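Side-chain contacts in uncharacterized protein (Deinococcus radiodurans, PDB 3GG7), which is of unknown function but binds manganese and, as a TatD-type member of the metal-dependent hydrolases, probably cleaves ester bonds: residues 20-25 / 208-213; 76-81 / 117-122; 186-191 / 221-226. All blocks are in the same frame, centred on the assembly; numbering follows the deposited sequence.

Interaction 1 of 3, residues 20-25 / 208-213; sequences ARACEE and LPWDVK
The six-membered ring of Trp210 reaches across to helix 16-25 and meets the methyl of Ala22, with CB of Ala22 only 3.3 Å from CH2 of Trp210. The TatD family builds its fold as a TIM barrel, and here the first helix outside the strands is joined to the short 3-10 turn that leads into helix 212-223. The contact is apolar throughout. Ala22 touches the far end of the indole, CH2 and CZ3, arriving obliquely to the ring. SG of Cys23, one residue on, lies near the plane of the same ring, at its edge: it sits 5.3 Å from the centroid of the six-membered ring of Trp210 and 88° off the normal, a sulfur-aromatic contact. With SG anti to the carbonyl carbon (chi1 -67°), Cys23 also brings its sulfur to the ring of Pro209, where CB and CG are its nearest partners. One thiol thus fills the corner between two consecutive side chains, with Val30 of strand 29-32 touching both Cys23 and Pro209.

Trp210 holds the less common position with CG between the backbone N and the carbonyl carbon (chi1 42°), and this turns the indole back along its own segment: CB of Leu208 lies over the centre of one face. Arg26, just past the helix, adds a cation-pi contact to the indole. The turn itself is tied by the carboxylate of Asp211, whose OD2 accepts from the backbone N of Leu208 at 2.9 Å, the N-H coming from above the carboxylate plane.

Interaction 2 of 3, residues 76-81 / 117-122; sequences RYLPET and GGRILS. With SO4 (sulfate ion), chain C.
Arg119 leaves the start of strand 119-124 with its CB directed at the 76-81 turn, and most of the atoms beyond it find a partner there. CG of Arg119, anti to the carbonyl carbon (chi1 -65°), lies 4.0 Å from CD1 of Leu78. A bend at chi2 carries CD to the carbonyl O of Thr81, and NE of Arg119 then makes a weak, strongly bent hydrogen bond to that O at 2.8 Å. NH2 of Arg119 does better: it reaches the carbonyl O of Leu78 at 3.0 Å with a nearly straight N-H (170°). That oxygen lies in the guanidinium plane, although the donor stands above the carbonyl plane. NH1 of Arg119 turns back to its own chain, to the O of Gly118 at 2.9 Å and to the O of His116. CD1 of Leu78 packs against NE from the side of the guanidinium plane away from Thr81 O. Cut back to alanine, this position is likely to leave the Leu78 carbonyl without its guanidinium donor and a gap beside the leucine methyl.

At the other end of segment 76-81, a sulfate, probably from the crystallisation liquor, is gripped by Arg76, Arg41 and Tyr77, whose OH is 2.7 Å from sulfate O4. The two segment arginines differ in their partners: Arg76 meets an anion, whereas Arg119 spends its N-H groups on backbone carbonyls, so its positive charge is probably eased by carbonyl dipoles.

Interaction 3 of 3, residues 186-191 / 221-226; sequences MPRDRV and KIWQIP
Arg188 lays its guanidinium flat on the indole of Trp223, the two planes 18° apart and their centres 4.0 Å from each other. The conformation is simple: CG of Arg188 stands anti to the carbonyl carbon (chi1 -67°), and the chain then runs fully extended to NE, so that the whole side chain slides along one face of the ring while the tryptophan runs the other way. Trp223 likewise has its CG anti to the carbonyl carbon (chi1 -72°), which sends the indole towards 186-191. Successive atoms use successive parts of it. CG of Arg188 lies over the CE2 and CZ2 side, CD of Arg188 sits above the five-membered ring of Trp223, 3.7 Å from its centroid in a CH-pi contact, and NE of Arg188 is 3.4 Å from both CG and CD1 of Trp223. CZ has already passed off-centre, making its cation-pi contact there, and CB of Trp223 lies under the middle of the guanidinium. Beyond the ring, NH2 of Arg188 reaches the backbone O of Trp223 at 3.1 Å, a weak bond because the N-H is badly bent.

The indole is also met at its edge. CB of Val191 lies in the ring plane, 4.0 Å from CZ2 of Trp223, and a water accepts from NE1 of Trp223 and donates to the carbonyl O of Met186. Stack, edge contact and water together should fix the tilt of the indole.

Trp223 closes helix 212-223, and its side chain also touches Ile183 of helix 177-185 and Val230 of helix 227-243. Val191 opens strand 191-193 and packs on Val169 of the neighbouring strand 166-169, so the contact joins the loop entering that last parallel strand to the end of helix 212-223, the next helix along the chain.

In the fold
All three contacts lie within the one TatD-family TIM barrel, spread around it with centres 22 to 28 Å apart and none touching another. Interaction 2 is nested along the chain within the loop closed by interaction 1, while interaction 3 comes after it and alternates with interaction 1. Those two share helix 212-223: interaction 1 uses the 3-10 turn that leads into it, interaction 3 its last turn and the residues after it. Interaction 2 instead joins the turn after helix 72-77 to strand 119-124. The Pro209 side chain is about 12 Å from the manganese ion; strand 119-124 reaches the site through Ser122, hydrogen-bonded to the manganese ligand His7, although interaction 2 itself lies away from it.

Interaction 1 of 3, residues 20-25 / 208-213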
loop_
_atom_site.group_PDB
_atom_site.type_symbol
_atom_site.label_atom_id
_atom_site.label_comp_id
_atom_site.label_asym_id
_atom_site.label_seq_id
_atom_site.Cartn_x
_atom_site.Cartn_y
_atom_site.Cartn_z
ATOM N N ALA A 20 5.752 -1.530 16.436
ATOM C CA ALA A 20 5.770 -0.060 16.321
ATOM C C ALA A 20 6.945 0.569 17.048
ATOM O O ALA A 20 7.605 1.445 16.512
ATOM C CB ALA A 20 4.462 0.531 16.841
ATOM N N ARG A 21 7.206 0.137 18.284
ATOM C CA ARG A 21 8.365 0.599 19.035
ATOM C C ARG A 21 9.671 0.316 18.306
ATOM O O ARG A 21 10.570 1.140 18.261
ATOM C CB ARG A 21 8.433 -0.100 20.391
ATOM C CG ARG A 21 7.605 0.477 21.463
ATOM C CD ARG A 21 8.169 0.011 22.822
ATOM N NE ARG A 21 7.107 -0.179 23.799
ATOM C CZ ARG A 21 6.566 -1.351 24.138
ATOM N NH1 ARG A 21 5.598 -1.361 25.044
ATOM N NH2 ARG A 21 6.971 -2.505 23.591
ATOM N N ALA A 22 9.784 -0.886 17.754
ATOM C CA ALA A 22 10.980 -1.286 17.031
ATOM C C ALA A 22 11.220 -0.422 15.790
ATOM O O ALA A 22 12.353 -0.142 15.408
ATOM C CB ALA A 22 10.883 -2.756 16.649
ATOM N N CYS A 23 10.128 -0.017 15.145
ATOM C CA CYS A 23 10.220 0.929 14.025
ATOM C C CYS A 23 10.705 2.296 14.478
ATOM O O CYS A 23 11.594 2.893 13.868
ATOM C CB CYS A 23 8.877 1.046 13.298
ATOM S SG CYS A 23 8.367 -0.460 12.438
ATOM N N GLU A 24 10.166 2.794 15.583
ATOM C CA GLU A 24 10.683 4.057 16.129
ATOM C C GLU A 24 12.146 4.017 16.519
ATOM O O GLU A 24 12.887 4.974 16.281
ATOM C CB GLU A 24 9.901 4.510 17.341
ATOM C CG GLU A 24 8.609 5.154 17.054
ATOM C CD GLU A 24 8.669 6.374 16.108
ATOM O OE1 GLU A 24 9.649 7.149 16.013
ATOM O OE2 GLU A 24 7.653 6.508 15.445
ATOM N N GLU A 25 12.583 2.918 17.136
ATOM C CA GLU A 25 13.989 2.783 17.503
ATOM C C GLU A 25 14.884 2.890 16.281
ATOM O O GLU A 25 15.972 3.460 16.347
ATOM C CB GLU A 25 14.236 1.453 18.252
ATOM C CG GLU A 25 13.662 1.429 19.673
ATOM C CD GLU A 25 13.422 0.012 20.231
ATOM O OE1 GLU A 25 13.641 -0.999 19.524
ATOM O OE2 GLU A 25 12.958 -0.093 21.381
ATOM N N LEU A 208 8.828 -8.636 8.831
ATOM C CA LEU A 208 8.810 -7.454 9.696
ATOM C C LEU A 208 9.205 -6.240 8.884
ATOM O O LEU A 208 9.876 -6.365 7.849
ATOM C CB LEU A 208 9.794 -7.633 10.860
ATOM C CG LEU A 208 9.361 -8.682 11.869
ATOM C CD1 LEU A 208 10.602 -9.079 12.682
ATOM C CD2 LEU A 208 8.221 -8.124 12.742
ATOM N N PRO A 209 8.812 -5.031 9.330
ATOM C CA PRO A 209 9.089 -3.827 8.534
ATOM C C PRO A 209 10.550 -3.632 8.146
ATOM O O PRO A 209 10.844 -3.161 7.034
ATOM C CB PRO A 209 8.584 -2.686 9.421
ATOM C CG PRO A 209 7.539 -3.313 10.261
ATOM C CD PRO A 209 7.966 -4.740 10.495
ATOM N N TRP A 210 11.464 -4.005 9.023
ATOM C CA TRP A 210 12.859 -3.768 8.749
ATOM C C TRP A 210 13.442 -4.774 7.740
ATOM O O TRP A 210 14.577 -4.610 7.286
ATOM C CB TRP A 210 13.686 -3.659 10.047
ATOM C CG TRP A 210 13.373 -4.636 11.125
ATOM C CD1 TRP A 210 14.049 -5.789 11.408
ATOM C CD2 TRP A 210 12.332 -4.538 12.097
ATOM N NE1 TRP A 210 13.494 -6.407 12.484
ATOM C CE2 TRP A 210 12.435 -5.665 12.936
ATOM C CE3 TRP A 210 11.317 -3.605 12.348
ATOM C CZ2 TRP A 210 11.548 -5.893 13.994
ATOM C CZ3 TRP A 210 10.446 -3.827 13.394
ATOM C CH2 TRP A 210 10.555 -4.964 14.203
ATOM N N ASP A 211 12.642 -5.756 7.306
ATOM C CA ASP A 211 13.035 -6.615 6.190
ATOM C C ASP A 211 13.023 -5.827 4.881
ATOM O O ASP A 211 13.437 -6.338 3.822
ATOM C CB ASP A 211 12.075 -7.808 6.031
ATOM C CG ASP A 211 12.202 -8.846 7.118
ATOM O OD1 ASP A 211 13.319 -9.067 7.641
ATOM O OD2 ASP A 211 11.180 -9.477 7.457
ATOM N N VAL A 212 12.518 -4.601 4.931
ATOM C CA VAL A 212 12.559 -3.691 3.777
ATOM C C VAL A 212 13.998 -3.368 3.364
ATOM O O VAL A 212 14.216 -3.000 2.216
ATOM C CB VAL A 212 11.682 -2.397 4.008
ATOM C CG1 VAL A 212 12.397 -1.351 4.831
ATOM C CG2 VAL A 212 11.204 -1.805 2.683
ATOM N N LYS A 213 14.964 -3.513 4.280
ATOM C CA LYS A 213 16.391 -3.432 3.904
ATOM C C LYS A 213 16.697 -4.349 2.712
ATOM O O LYS A 213 17.466 -3.971 1.819
ATOM C CB LYS A 213 17.291 -3.791 5.094
ATOM C CG LYS A 213 18.751 -3.385 4.870
ATOM C CD LYS A 213 19.571 -3.451 6.144
ATOM C CE LYS A 213 21.038 -3.148 5.852
ATOM N NZ LYS A 213 21.856 -2.937 7.104
#

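Interaction 2 of 3, residues 76-81 / 117-122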
loop_
_atom_site.group_PDB
_atom_site.type_symbol
_atom_site.label_atom_id
_atom_site.label_comp_id
_atom_site.label_asym_id
_atom_site.label_seq_id
_atom_site.Cartn_x
_atom_site.Cartn_y
_atom_site.Cartn_z
ATOM N N ARG A 76 -16.756 8.591 8.246
ATOM C CA ARG A 76 -16.624 9.178 9.577
ATOM C C ARG A 76 -15.195 9.614 9.843
ATOM O O ARG A 76 -14.957 10.705 10.376
ATOM C CB ARG A 76 -17.096 8.213 10.675
ATOM C CG ARG A 76 -17.003 8.752 12.103
ATOM C CD ARG A 76 -17.650 7.796 13.083
ATOM N NE ARG A 76 -17.554 8.218 14.480
ATOM C CZ ARG A 76 -18.394 9.059 15.094
ATOM N NH1 ARG A 76 -19.390 9.627 14.418
ATOM N NH2 ARG A 76 -18.209 9.364 16.379
ATOM N N TYR A 77 -14.234 8.735 9.533
ATOM C CA TYR A 77 -12.850 8.945 9.921
ATOM C C TYR A 77 -11.956 9.544 8.858
ATOM O O TYR A 77 -10.850 9.963 9.178
ATOM C CB TYR A 77 -12.242 7.615 10.350
ATOM C CG TYR A 77 -12.872 6.962 11.570
ATOM C CD1 TYR A 77 -13.252 7.695 12.687
ATOM C CD2 TYR A 77 -13.054 5.605 11.597
ATOM C CE1 TYR A 77 -13.785 7.045 13.820
ATOM C CE2 TYR A 77 -13.560 4.949 12.697
ATOM C CZ TYR A 77 -13.934 5.682 13.811
ATOM O OH TYR A 77 -14.422 4.984 14.887
ATOM N N LEU A 78 -12.444 9.660 7.629
ATOM C CA LEU A 78 -11.642 10.193 6.538
ATOM C C LEU A 78 -10.977 11.544 6.827
ATOM O O LEU A 78 -9.846 11.745 6.437
ATOM C CB LEU A 78 -12.463 10.217 5.253
ATOM C CG LEU A 78 -11.794 10.304 3.885
ATOM C CD1 LEU A 78 -10.594 9.355 3.748
ATOM C CD2 LEU A 78 -12.877 10.048 2.851
ATOM N N PRO A 79 -11.643 12.453 7.567
ATOM C CA PRO A 79 -10.979 13.734 7.869
ATOM C C PRO A 79 -9.722 13.632 8.735
ATOM O O PRO A 79 -8.919 14.586 8.804
ATOM C CB PRO A 79 -12.066 14.509 8.614
ATOM C CG PRO A 79 -13.325 13.951 8.117
ATOM C CD PRO A 79 -13.048 12.465 7.986
ATOM N N GLU A 80 -9.522 12.493 9.389
ATOM C CA GLU A 80 -8.393 12.310 10.296
ATOM C C GLU A 80 -7.086 11.825 9.675
ATOM O O GLU A 80 -6.093 11.636 10.386
ATOM C CB GLU A 80 -8.791 11.350 11.411
ATOM C CG GLU A 80 -9.953 11.889 12.224
ATOM C CD GLU A 80 -10.376 10.971 13.333
ATOM O OE1 GLU A 80 -9.504 10.267 13.914
ATOM O OE2 GLU A 80 -11.595 10.938 13.621
ATOM N N THR A 81 -7.063 11.596 8.370
ATOM C CA THR A 81 -5.854 11.060 7.755
ATOM C C THR A 81 -5.711 11.478 6.315
ATOM O O THR A 81 -6.711 11.643 5.613
ATOM C CB THR A 81 -5.768 9.498 7.872
ATOM O OG1 THR A 81 -4.521 9.055 7.320
ATOM C CG2 THR A 81 -6.925 8.818 7.161
ATOM N N GLY A 117 -11.230 15.967 -0.885
ATOM C CA GLY A 117 -10.108 16.684 -1.493
ATOM C C GLY A 117 -8.932 15.829 -1.936
ATOM O O GLY A 117 -7.851 16.337 -2.236
ATOM N N GLY A 118 -9.149 14.519 -2.002
ATOM C CA GLY A 118 -8.129 13.594 -2.494
ATOM C C GLY A 118 -7.291 13.027 -1.362
ATOM O O GLY A 118 -7.077 13.677 -0.344
ATOM N N ARG A 119 -6.835 11.793 -1.547
ATOM C CA ARG A 119 -5.973 11.112 -0.570
ATOM C C ARG A 119 -4.867 10.339 -1.282
ATOM O O ARG A 119 -4.951 10.066 -2.496
ATOM C CB ARG A 119 -6.808 10.121 0.279
ATOM C CG ARG A 119 -7.863 10.760 1.177
ATOM C CD ARG A 119 -7.197 11.554 2.282
ATOM N NE ARG A 119 -8.105 12.099 3.277
ATOM C CZ ARG A 119 -8.737 13.266 3.174
ATOM N NH1 ARG A 119 -8.667 13.988 2.056
ATOM N NH2 ARG A 119 -9.511 13.690 4.161
ATOM N N ILE A 120 -3.846 9.971 -0.524
ATOM C CA ILE A 120 -2.801 9.063 -0.967
ATOM C C ILE A 120 -3.344 7.657 -0.697
ATOM O O ILE A 120 -3.700 7.338 0.439
ATOM C CB ILE A 120 -1.496 9.315 -0.208
ATOM C CG1 ILE A 120 -0.913 10.688 -0.581
ATOM C CG2 ILE A 120 -0.505 8.188 -0.466
ATOM C CD1 ILE A 120 0.159 11.170 0.408
ATOM N N LEU A 121 -3.443 6.837 -1.739
ATOM C CA LEU A 121 -4.130 5.540 -1.676
ATOM C C LEU A 121 -3.102 4.420 -1.809
ATOM O O LEU A 121 -2.267 4.441 -2.731
ATOM C CB LEU A 121 -5.122 5.412 -2.833
ATOM C CG LEU A 121 -5.907 6.673 -3.182
ATOM C CD1 LEU A 121 -6.641 6.441 -4.484
ATOM C CD2 LEU A 121 -6.843 7.038 -2.077
ATOM N N SER A 122 -3.174 3.420 -0.929
ATOM C CA SER A 122 -2.369 2.201 -1.053
ATOM C C SER A 122 -3.319 1.076 -1.450
ATOM O O SER A 122 -4.184 0.636 -0.659
ATOM C CB SER A 122 -1.625 1.894 0.239
ATOM O OG SER A 122 -0.787 0.788 0.056
HETATM S S SO4 C . -15.428 7.448 17.525
HETATM O O1 SO4 C . -14.930 8.644 16.861
HETATM O O2 SO4 C . -14.371 6.853 18.347
HETATM O O3 SO4 C . -16.554 7.800 18.406
HETATM O O4 SO4 C . -15.884 6.533 16.479
#

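Interaction 3 of 3, residues 186-191 / 221-226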
loop_
_atom_site.group_PDB
_atom_site.type_symbol
_atom_site.label_atom_id
_atom_site.label_comp_id
_atom_site.label_asym_id
_atom_site.label_seq_id
_atom_site.Cartn_x
_atom_site.Cartn_y
_atom_site.Cartn_z
ATOM N N MET A 186 9.159 0.741 -14.426
ATOM C CA MET A 186 8.640 1.779 -13.548
ATOM C C MET A 186 9.574 2.987 -13.531
ATOM O O MET A 186 10.793 2.820 -13.413
ATOM C CB MET A 186 8.523 1.229 -12.110
ATOM C CG MET A 186 7.538 0.086 -11.919
ATOM S SD MET A 186 7.562 -0.573 -10.200
ATOM C CE MET A 186 6.419 -1.922 -10.346
ATOM N N PRO A 187 9.014 4.211 -13.632
ATOM C CA PRO A 187 9.851 5.381 -13.415
ATOM C C PRO A 187 10.397 5.358 -11.987
ATOM O O PRO A 187 9.638 5.112 -11.028
ATOM C CB PRO A 187 8.908 6.569 -13.647
ATOM C CG PRO A 187 7.566 5.993 -13.797
ATOM C CD PRO A 187 7.617 4.559 -13.925
ATOM N N ARG A 188 11.695 5.599 -11.834
ATOM C CA ARG A 188 12.320 5.477 -10.515
ATOM C C ARG A 188 11.791 6.495 -9.539
ATOM O O ARG A 188 11.858 6.249 -8.331
ATOM C CB ARG A 188 13.848 5.591 -10.599
ATOM C CG ARG A 188 14.472 4.430 -11.325
ATOM C CD ARG A 188 15.976 4.469 -11.263
ATOM N NE ARG A 188 16.576 3.419 -12.083
ATOM C CZ ARG A 188 17.888 3.286 -12.273
ATOM N NH1 ARG A 188 18.748 4.142 -11.720
ATOM N NH2 ARG A 188 18.341 2.285 -13.016
ATOM N N ASP A 189 11.280 7.621 -10.036
ATOM C CA ASP A 189 10.723 8.677 -9.178
ATOM C C ASP A 189 9.296 8.377 -8.681
ATOM O O ASP A 189 8.694 9.222 -8.014
ATOM C CB ASP A 189 10.850 10.087 -9.821
ATOM C CG ASP A 189 10.170 10.218 -11.160
ATOM O OD1 ASP A 189 9.482 9.277 -11.606
ATOM O OD2 ASP A 189 10.303 11.317 -11.769
ATOM N N ARG A 190 8.789 7.177 -8.985
ATOM C CA ARG A 190 7.475 6.738 -8.472
ATOM C C ARG A 190 7.538 5.385 -7.758
ATOM O O ARG A 190 6.494 4.743 -7.538
ATOM C CB ARG A 190 6.467 6.686 -9.612
ATOM C CG ARG A 190 5.987 8.082 -10.058
ATOM C CD ARG A 190 4.757 8.009 -10.955
ATOM N NE ARG A 190 5.085 8.224 -12.352
ATOM C CZ ARG A 190 4.281 7.924 -13.364
ATOM N NH1 ARG A 190 3.069 7.391 -13.149
ATOM N NH2 ARG A 190 4.691 8.175 -14.605
ATOM N N VAL A 191 8.736 4.972 -7.357
ATOM C CA VAL A 191 8.962 3.705 -6.674
ATOM C C VAL A 191 9.155 3.909 -5.169
ATOM O O VAL A 191 9.970 4.717 -4.731
ATOM C CB VAL A 191 10.126 2.934 -7.300
ATOM C CG1 VAL A 191 10.422 1.636 -6.550
ATOM C CG2 VAL A 191 9.754 2.604 -8.739
ATOM N N LYS A 221 20.552 -3.725 -6.874
ATOM C CA LYS A 221 20.998 -4.661 -7.913
ATOM C C LYS A 221 20.296 -4.419 -9.245
ATOM O O LYS A 221 20.935 -4.402 -10.311
ATOM C CB LYS A 221 20.747 -6.100 -7.469
ATOM C CG LYS A 221 21.576 -6.568 -6.291
ATOM C CD LYS A 221 21.216 -8.015 -5.948
ATOM C CE LYS A 221 22.030 -8.567 -4.779
ATOM N NZ LYS A 221 22.411 -10.006 -4.977
ATOM N N ILE A 222 18.976 -4.248 -9.195
ATOM C CA ILE A 222 18.186 -4.031 -10.396
ATOM C C ILE A 222 18.512 -2.692 -11.052
ATOM O O ILE A 222 18.663 -2.623 -12.276
ATOM C CB ILE A 222 16.669 -4.124 -10.100
ATOM C CG1 ILE A 222 16.306 -5.540 -9.666
ATOM C CG2 ILE A 222 15.868 -3.768 -11.329
ATOM C CD1 ILE A 222 14.937 -5.668 -9.023
ATOM N N TRP A 223 18.630 -1.632 -10.252
ATOM C CA TRP A 223 18.926 -0.304 -10.774
ATOM C C TRP A 223 20.419 -0.107 -11.037
ATOM O O TRP A 223 20.811 0.835 -11.725
ATOM C CB TRP A 223 18.457 0.770 -9.796
ATOM C CG TRP A 223 16.955 0.951 -9.704
ATOM C CD1 TRP A 223 15.990 0.416 -10.510
ATOM C CD2 TRP A 223 16.269 1.764 -8.746
ATOM N NE1 TRP A 223 14.741 0.838 -10.099
ATOM C CE2 TRP A 223 14.892 1.669 -9.022
ATOM C CE3 TRP A 223 16.689 2.557 -7.680
ATOM C CZ2 TRP A 223 13.936 2.346 -8.270
ATOM C CZ3 TRP A 223 15.730 3.228 -6.930
ATOM C CH2 TRP A 223 14.375 3.123 -7.238
ATOM N N GLN A 224 21.232 -0.991 -10.466
ATOM C CA GLN A 224 22.698 -0.891 -10.501
ATOM C C GLN A 224 23.223 0.433 -9.931
ATOM O O GLN A 224 24.072 1.104 -10.522
ATOM C CB GLN A 224 23.230 -1.201 -11.911
ATOM C CG GLN A 224 22.927 -2.648 -12.320
ATOM C CD GLN A 224 23.386 -3.015 -13.730
ATOM O OE1 GLN A 224 22.933 -2.442 -14.722
ATOM N NE2 GLN A 224 24.262 -3.992 -13.815
ATOM N N ILE A 225 22.698 0.806 -8.760
ATOM C CA ILE A 225 23.236 1.918 -7.971
ATOM C C ILE A 225 23.426 1.445 -6.514
ATOM O O ILE A 225 22.865 0.420 -6.119
ATOM C CB ILE A 225 22.355 3.189 -8.041
ATOM C CG1 ILE A 225 21.038 3.011 -7.276
ATOM C CG2 ILE A 225 22.077 3.571 -9.498
ATOM C CD1 ILE A 225 20.134 4.234 -7.333
ATOM N N PRO A 226 24.231 2.176 -5.722
ATOM C CA PRO A 226 24.442 1.750 -4.342
ATOM C C PRO A 226 23.172 1.829 -3.493
ATOM O O PRO A 226 22.317 2.689 -3.734
ATOM C CB PRO A 226 25.487 2.752 -3.828
ATOM C CG PRO A 226 26.215 3.190 -5.066
ATOM C CD PRO A 226 25.139 3.278 -6.097
HETATM O O HOH W 1 12.266 1.341 -11.420
#